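Local coordinates for hypothetical protein (Bacteroides ovatus, PDB 4EPS) that is probably a component of the tip of fimbriae, the filamentous cell-surface appendages that mediate adhesion and biofilm formation, at residues D44-F49 with S70-K75; I60-F65 with S96-K101. One frame throughout, in Å; residues are numbered along the deposited sequence.

Interaction 1: residues D44-F49 with S70-K75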
ATOM      1  N   ASP A  44      23.962  29.011  31.720  1.00 28.39           N
ATOM      2  CA  ASP A  44      25.321  28.610  31.293  1.00 26.43           C
ATOM      3  C   ASP A  44      26.317  29.661  31.698  1.00 29.83           C
ATOM      4  O   ASP A  44      26.006  30.850  31.606  1.00 28.18           O
ATOM      5  CB  ASP A  44      25.367  28.435  29.765  1.00 26.69           C
ATOM      6  CG  ASP A  44      24.862  27.094  29.283  1.00 33.15           C
ATOM      7  OD1 ASP A  44      24.919  26.118  30.068  1.00 35.42           O
ATOM      8  OD2 ASP A  44      24.442  27.009  28.119  1.00 31.25           O
ATOM      9  N   GLN A  45      27.515  29.241  32.159  1.00 26.52           N
ATOM     10  CA  GLN A  45      28.553  30.178  32.558  1.00 25.99           C
ATOM     11  C   GLN A  45      29.867  29.865  31.917  1.00 27.69           C
ATOM     12  O   GLN A  45      30.226  28.698  31.763  1.00 26.29           O
ATOM     13  CB  GLN A  45      28.757  30.197  34.084  1.00 28.32           C
ATOM     14  CG  GLN A  45      27.569  30.738  34.872  1.00 38.15           C
ATOM     15  CD  GLN A  45      27.934  30.895  36.328  1.00 50.94           C
ATOM     16  OE1 GLN A  45      28.363  29.939  36.980  1.00 37.29           O
ATOM     17  NE2 GLN A  45      27.820  32.119  36.852  1.00 39.93           N
ATOM     18  N   ILE A  46      30.591  30.925  31.566  1.00 25.93           N
ATOM     19  CA  ILE A  46      31.932  30.882  31.007  1.00 25.91           C
ATOM     20  C   ILE A  46      32.866  31.621  31.943  1.00 30.28           C
ATOM     21  O   ILE A  46      32.425  32.449  32.733  1.00 29.59           O
ATOM     22  CB  ILE A  46      32.008  31.466  29.563  1.00 29.34           C
ATOM     23  CG1 ILE A  46      31.594  32.963  29.522  1.00 30.75           C
ATOM     24  CG2 ILE A  46      31.224  30.587  28.559  1.00 27.08           C
ATOM     25  CD1 ILE A  46      32.138  33.682  28.398  1.00 39.71           C
ATOM     26  N   GLY A  47      34.147  31.339  31.825  1.00 27.31           N
ATOM     27  CA  GLY A  47      35.170  32.041  32.576  1.00 26.63           C
ATOM     28  C   GLY A  47      36.029  32.811  31.598  1.00 29.97           C
ATOM     29  O   GLY A  47      36.375  32.295  30.529  1.00 27.50           O
ATOM     30  N   LEU A  48      36.411  34.022  31.962  1.00 28.05           N
ATOM     31  CA  LEU A  48      37.245  34.857  31.098  1.00 28.87           C
ATOM     32  C   LEU A  48      38.612  35.159  31.738  1.00 32.91           C
ATOM     33  O   LEU A  48      38.681  35.453  32.933  1.00 32.79           O
ATOM     34  CB  LEU A  48      36.483  36.171  30.828  1.00 29.96           C
ATOM     35  CG  LEU A  48      37.177  37.225  29.942  1.00 37.39           C
ATOM     36  CD1 LEU A  48      37.336  36.731  28.511  1.00 37.51           C
ATOM     37  CD2 LEU A  48      36.388  38.507  29.913  1.00 39.75           C
ATOM     38  N   PHE A  49      39.673  35.168  30.907  1.00 29.08           N
ATOM     39  CA  PHE A  49      41.043  35.538  31.285  1.00 29.17           C
ATOM     40  C   PHE A  49      41.613  36.581  30.329  1.00 33.81           C
ATOM     41  O   PHE A  49      41.386  36.498  29.116  1.00 32.12           O
ATOM     42  CB  PHE A  49      41.977  34.318  31.263  1.00 30.14           C
ATOM     43  CG  PHE A  49      41.692  33.249  32.286  1.00 31.41           C
ATOM     44  CD1 PHE A  49      40.809  32.208  32.003  1.00 31.99           C
ATOM     45  CD2 PHE A  49      42.375  33.230  33.506  1.00 33.77           C
ATOM     46  CE1 PHE A  49      40.565  31.203  32.944  1.00 32.79           C
ATOM     47  CE2 PHE A  49      42.139  32.217  34.442  1.00 36.20           C
ATOM     48  CZ  PHE A  49      41.232  31.215  34.162  1.00 34.04           C
ATOM     49  N   SER A  70      19.531  35.521  26.225  1.00 26.47           N
ATOM     50  CA  SER A  70      19.684  36.514  25.151  1.00 26.84           C
ATOM     51  C   SER A  70      21.131  37.024  25.062  1.00 30.33           C
ATOM     52  O   SER A  70      21.618  37.240  23.953  1.00 28.80           O
ATOM     53  CB  SER A  70      18.735  37.701  25.361  1.00 27.04           C
ATOM     54  OG  SER A  70      17.384  37.277  25.206  1.00 26.78           O
ATOM     55  N   SER A  71      21.796  37.258  26.209  1.00 25.88           N
ATOM     56  CA  SER A  71      23.142  37.834  26.207  1.00 26.38           C
ATOM     57  C   SER A  71      23.959  37.361  27.396  1.00 28.94           C
ATOM     58  O   SER A  71      23.399  36.750  28.321  1.00 27.98           O
ATOM     59  CB  SER A  71      23.063  39.365  26.208  1.00 32.11           C
ATOM     60  OG  SER A  71      22.457  39.862  27.396  1.00 35.49           O
ATOM     61  N   TRP A  72      25.275  37.658  27.377  1.00 25.06           N
ATOM     62  CA  TRP A  72      26.213  37.301  28.440  1.00 25.94           C
ATOM     63  C   TRP A  72      26.371  38.464  29.402  1.00 33.99           C
ATOM     64  O   TRP A  72      26.676  39.581  28.976  1.00 33.50           O
ATOM     65  CB  TRP A  72      27.588  36.893  27.851  1.00 23.82           C
ATOM     66  CG  TRP A  72      27.490  35.644  27.023  1.00 23.60           C
ATOM     67  CD1 TRP A  72      27.200  35.560  25.692  1.00 25.53           C
ATOM     68  CD2 TRP A  72      27.572  34.299  27.506  1.00 23.60           C
ATOM     69  NE1 TRP A  72      27.145  34.243  25.307  1.00 24.95           N
ATOM     70  CE2 TRP A  72      27.364  33.445  26.401  1.00 26.61           C
ATOM     71  CE3 TRP A  72      27.864  33.729  28.765  1.00 25.45           C
ATOM     72  CZ2 TRP A  72      27.420  32.051  26.510  1.00 26.79           C
ATOM     73  CZ3 TRP A  72      27.881  32.344  28.883  1.00 26.61           C
ATOM     74  CH2 TRP A  72      27.682  31.521  27.762  1.00 26.79           C
ATOM     75  N   SER A  73      26.149  38.208  30.695  1.00 35.29           N
ATOM     76  CA  SER A  73      26.267  39.237  31.740  1.00 37.94           C
ATOM     77  C   SER A  73      27.198  38.820  32.868  1.00 43.78           C
ATOM     78  O   SER A  73      27.319  37.640  33.208  1.00 40.49           O
ATOM     79  CB  SER A  73      24.904  39.595  32.324  1.00 42.66           C
ATOM     80  OG  SER A  73      24.109  38.446  32.566  1.00 52.62           O
ATOM     81  N   GLY A  74      27.826  39.826  33.447  1.00 43.81           N
ATOM     82  CA  GLY A  74      28.730  39.708  34.574  1.00 44.86           C
ATOM     83  C   GLY A  74      29.135  41.097  35.010  1.00 50.65           C
ATOM     84  O   GLY A  74      28.479  42.078  34.645  1.00 50.40           O
ATOM     85  N   LYS A  75      30.214  41.191  35.772  1.00 48.58           N
ATOM     86  CA  LYS A  75      30.709  42.492  36.205  1.00 50.19           C
ATOM     87  C   LYS A  75      31.298  43.206  34.959  1.00 56.80           C
ATOM     88  O   LYS A  75      32.048  42.580  34.205  1.00 54.34           O
ATOM     89  CB  LYS A  75      31.723  42.348  37.349  1.00 52.81           C
ATOM     90  CG  LYS A  75      31.077  41.941  38.671  1.00 70.28           C
ATOM     91  CD  LYS A  75      32.075  41.963  39.821  1.00 85.27           C
ATOM     92  CE  LYS A  75      31.487  41.419  41.100  1.00 96.01           C
ATOM     93  NZ  LYS A  75      32.482  41.434  42.204  1.00105.99           N
TER
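I46 meets W72 with both branches of its side chain. Its methyl CG2 lies 3.7 Å from W72 CH2, at the far end of the six-membered ring, and its CG1 lies 3.8 Å from W72 CZ3. The two side chains cross at about a right angle. CG2 approaches the ring obliquely, while I46 CD1 lies over one face, 4.3 Å above the plane and offset toward the rim. I46 CG1 sits between the backbone N and the carbonyl carbon (chi1 61°), which places both branches against the indole. The same end of the ring also meets backbone. The carbonyl O of D44 is 3.6 Å from W72 CZ3, again oblique to the ring, and Q45 CA comes to its edge, near the plane. The carboxylate of D44 is engaged elsewhere, by the backbone N of T41 and the hydroxyl of Y92. Cutting I46 back to an alanine would probably open a gap beside the six-membered ring and leave the indole freer to shift. The side-chain contact is apolar; it spans two strands that are not direct neighbours. Strand 55-67 lies between strands 45-52 and 72-73, antiparallel to both, and W72 reaches past it. The rings of F67 and F40 also meet W72. V17 of strand 14-19 packs on both I46 and W72, and Y92 of strand 87-92 touches I46.

Interaction 2: residues I60-F65 with S96-K101. With GOL (glycerol), chain B.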
ATOM      1  N   ILE A  60      40.947  40.488  35.567  1.00 36.98           N
ATOM      2  CA  ILE A  60      40.284  39.559  34.610  1.00 34.70           C
ATOM      3  C   ILE A  60      40.960  38.172  34.706  1.00 35.50           C
ATOM      4  O   ILE A  60      41.708  37.743  33.820  1.00 33.18           O
ATOM      5  CB  ILE A  60      40.251  40.107  33.135  1.00 36.68           C
ATOM      6  CG1 ILE A  60      39.800  41.609  33.066  1.00 37.32           C
ATOM      7  CG2 ILE A  60      39.317  39.223  32.251  1.00 35.86           C
ATOM      8  CD1 ILE A  60      40.222  42.414  31.822  1.00 44.50           C
ATOM      9  N   ASN A  61      40.723  37.508  35.827  1.00 32.49           N
ATOM     10  CA  ASN A  61      41.315  36.221  36.145  1.00 32.62           C
ATOM     11  C   ASN A  61      40.201  35.271  36.516  1.00 35.75           C
ATOM     12  O   ASN A  61      39.680  35.337  37.629  1.00 35.49           O
ATOM     13  CB  ASN A  61      42.345  36.397  37.295  1.00 35.75           C
ATOM     14  CG  ASN A  61      43.191  35.179  37.583  1.00 51.30           C
ATOM     15  OD1 ASN A  61      42.896  34.060  37.167  1.00 41.44           O
ATOM     16  ND2 ASN A  61      44.281  35.376  38.303  1.00 43.53           N
ATOM     17  N   ASN A  62      39.773  34.426  35.543  1.00 31.92           N
ATOM     18  CA  ASN A  62      38.659  33.492  35.721  1.00 31.53           C
ATOM     19  C   ASN A  62      37.383  34.260  36.078  1.00 35.07           C
ATOM     20  O   ASN A  62      36.666  33.899  37.003  1.00 35.43           O
ATOM     21  CB  ASN A  62      38.974  32.397  36.765  1.00 33.00           C
ATOM     22  CG  ASN A  62      38.013  31.256  36.683  1.00 37.67           C
ATOM     23  OD1 ASN A  62      37.498  30.949  35.607  1.00 32.50           O
ATOM     24  ND2 ASN A  62      37.688  30.642  37.819  1.00 30.90           N
HETATM   25  N   MSE A  63      37.112  35.341  35.346  1.00 31.61           N
HETATM   26  CA  MSE A  63      35.932  36.156  35.594  1.00 31.96           C
HETATM   27  C   MSE A  63      34.690  35.473  35.009  1.00 35.06           C
HETATM   28  O   MSE A  63      34.682  35.149  33.817  1.00 32.14           O
HETATM   29  CB  MSE A  63      36.138  37.554  35.015  1.00 34.36           C
HETATM   30  CG  MSE A  63      35.047  38.529  35.387  1.00 43.29           C
HETATM   31 SE   MSE A  63      35.346  40.266  34.510  0.75 53.31          SE
HETATM   32  CE  MSE A  63      36.949  40.534  34.926  1.00 50.34           C
ATOM     33  N   PRO A  64      33.642  35.241  35.830  1.00 32.43           N
ATOM     34  CA  PRO A  64      32.464  34.530  35.313  1.00 31.66           C
ATOM     35  C   PRO A  64      31.462  35.420  34.580  1.00 34.55           C
ATOM     36  O   PRO A  64      31.180  36.544  35.003  1.00 32.78           O
ATOM     37  CB  PRO A  64      31.815  33.946  36.571  1.00 34.10           C
ATOM     38  CG  PRO A  64      32.205  34.913  37.689  1.00 39.40           C
ATOM     39  CD  PRO A  64      33.527  35.531  37.287  1.00 35.68           C
ATOM     40  N   PHE A  65      30.889  34.875  33.507  1.00 28.93           N
ATOM     41  CA  PHE A  65      29.813  35.509  32.750  1.00 28.89           C
ATOM     42  C   PHE A  65      28.715  34.499  32.579  1.00 30.96           C
ATOM     43  O   PHE A  65      29.008  33.348  32.273  1.00 29.62           O
ATOM     44  CB  PHE A  65      30.309  36.044  31.392  1.00 30.83           C
ATOM     45  CG  PHE A  65      31.157  37.271  31.549  1.00 33.07           C
ATOM     46  CD1 PHE A  65      32.529  37.166  31.764  1.00 35.32           C
ATOM     47  CD2 PHE A  65      30.578  38.536  31.579  1.00 37.47           C
ATOM     48  CE1 PHE A  65      33.312  38.309  31.962  1.00 37.22           C
ATOM     49  CE2 PHE A  65      31.365  39.672  31.787  1.00 39.66           C
ATOM     50  CZ  PHE A  65      32.725  39.550  31.958  1.00 37.30           C
ATOM     51  N   SER A  96      34.890  27.344  39.500  1.00 37.80           N
ATOM     52  CA  SER A  96      35.270  28.239  40.605  1.00 39.71           C
ATOM     53  C   SER A  96      36.765  28.181  40.878  1.00 43.67           C
ATOM     54  O   SER A  96      37.367  29.212  41.196  1.00 43.83           O
ATOM     55  CB  SER A  96      34.521  27.873  41.886  1.00 44.46           C
ATOM     56  OG  SER A  96      33.198  28.379  41.856  1.00 56.91           O
ATOM     57  N   GLU A  97      37.372  26.983  40.729  1.00 40.13           N
ATOM     58  CA  GLU A  97      38.804  26.802  40.978  1.00 40.37           C
ATOM     59  C   GLU A  97      39.562  26.578  39.668  1.00 41.53           C
ATOM     60  O   GLU A  97      39.337  25.588  38.978  1.00 42.27           O
ATOM     61  CB  GLU A  97      39.040  25.635  41.975  1.00 42.56           C
ATOM     62  CG  GLU A  97      40.482  25.485  42.450  1.00 59.68           C
ATOM     63  CD  GLU A  97      41.031  26.632  43.281  1.00 88.08           C
ATOM     64  OE1 GLU A  97      41.563  27.598  42.689  1.00 79.10           O
ATOM     65  OE2 GLU A  97      40.937  26.559  44.528  1.00 91.94           O
HETATM   66  N   MSE A  98      40.470  27.500  39.334  1.00 34.82           N
HETATM   67  CA  MSE A  98      41.263  27.393  38.107  1.00 32.19           C
HETATM   68  C   MSE A  98      42.758  27.454  38.419  1.00 38.06           C
HETATM   69  O   MSE A  98      43.576  27.526  37.500  1.00 36.95           O
HETATM   70  CB  MSE A  98      40.851  28.465  37.083  1.00 32.01           C
HETATM   71  CG  MSE A  98      39.504  28.159  36.412  1.00 35.21           C
HETATM   72 SE   MSE A  98      39.603  26.571  35.300  0.75 38.21          SE
HETATM   73  CE  MSE A  98      40.659  27.310  33.806  1.00 33.70           C
ATOM     74  N   THR A  99      43.130  27.347  39.709  1.00 39.35           N
ATOM     75  CA  THR A  99      44.553  27.350  40.093  1.00 40.32           C
ATOM     76  C   THR A  99      45.247  26.151  39.434  1.00 43.15           C
ATOM     77  O   THR A  99      44.777  25.022  39.556  1.00 43.38           O
ATOM     78  CB  THR A  99      44.724  27.367  41.637  1.00 52.15           C
ATOM     79  OG1 THR A  99      44.019  28.496  42.170  1.00 54.07           O
ATOM     80  CG2 THR A  99      46.184  27.448  42.058  1.00 50.00           C
ATOM     81  N   GLY A 100      46.311  26.443  38.695  1.00 40.13           N
ATOM     82  CA  GLY A 100      47.108  25.454  37.984  1.00 39.89           C
ATOM     83  C   GLY A 100      46.437  24.872  36.757  1.00 42.08           C
ATOM     84  O   GLY A 100      46.964  23.922  36.171  1.00 42.14           O
ATOM     85  N   LYS A 101      45.291  25.451  36.322  1.00 35.27           N
ATOM     86  CA  LYS A 101      44.594  24.910  35.158  1.00 33.47           C
ATOM     87  C   LYS A 101      44.911  25.680  33.854  1.00 37.13           C
ATOM     88  O   LYS A 101      44.375  25.333  32.794  1.00 35.95           O
ATOM     89  CB  LYS A 101      43.072  24.852  35.410  1.00 34.69           C
ATOM     90  CG  LYS A 101      42.658  23.988  36.602  1.00 42.47           C
ATOM     91  CD  LYS A 101      43.112  22.552  36.451  1.00 53.84           C
ATOM     92  CE  LYS A 101      42.418  21.595  37.387  1.00 61.55           C
ATOM     93  NZ  LYS A 101      42.802  20.189  37.073  1.00 58.92           N
TER
HETATM   94  C1  GOL B 629      41.241  31.105  40.288  1.00 75.86           C
HETATM   95  O1  GOL B 629      40.934  29.827  40.827  1.00 74.58           O
HETATM   96  C2  GOL B 629      40.213  32.124  40.723  1.00 77.49           C
HETATM   97  O2  GOL B 629      38.934  31.769  40.184  1.00 76.77           O
HETATM   98  C3  GOL B 629      40.614  33.505  40.254  1.00 78.47           C
HETATM   99  O3  GOL B 629      39.633  34.480  40.597  1.00 78.61           O
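N62 lays its side-chain amide against the selenomethionine M98. M98 CG is 3.4 Å from both N62 CG and N62 ND2, and the two side chains cross at about a right angle. N62 CG is anti to the backbone N (chi1 -165°), and the amide meets M98 and the glycerol. With M98 CG anti to the carbonyl carbon (chi1 -74°), that methylene meets the amide; bends at chi2 and chi3 then curl the selenium end. The glycerol, probably from the crystallisation liquor, bridges the two segments. N62 ND2 donates to its O2 at 2.9 Å in a nearly straight bond, and O2 donates in turn to the carbonyl O of S96. M98 N donates to glycerol O1 at 2.8 Å. Glycerol O3 bonds N61 O. The amide is also fixed within the protein, OD1 by the hydroxyl of Y91 and ND2 by the carbonyl O of Q95. A G1 beta bulge sets N62 and M63 opposite L48, with N62 at positive phi. From M98 to K101 the chain makes a type II beta turn, closed by K101 N to M98 O. The contact joins strand 55-67 to the loop between strand 87-92 and helix 111-115, whose L113 packs on M98 and K101.

Interactions 1 and 2 lie about 12 Å apart, centre to centre, and are joined through paired strands 45-52 and 55-67. Two probable backbone hydrogen bonds link them directly: L48 N to M63 O at 2.8 Å and I46 O to F65 N at 3.0 Å. F49 adds side-chain packing, with its CE2 3.4 Å from N62 N; its ring also touches M98. Strand 45-52 thus turns I46 to W72 in interaction 1 and F49 to the loop side of interaction 2. All four segments belong to the Fimbrillin-like region. Glycerols also bind outside the bridging site, at D44 in interaction 1 and at S96 in interaction 2.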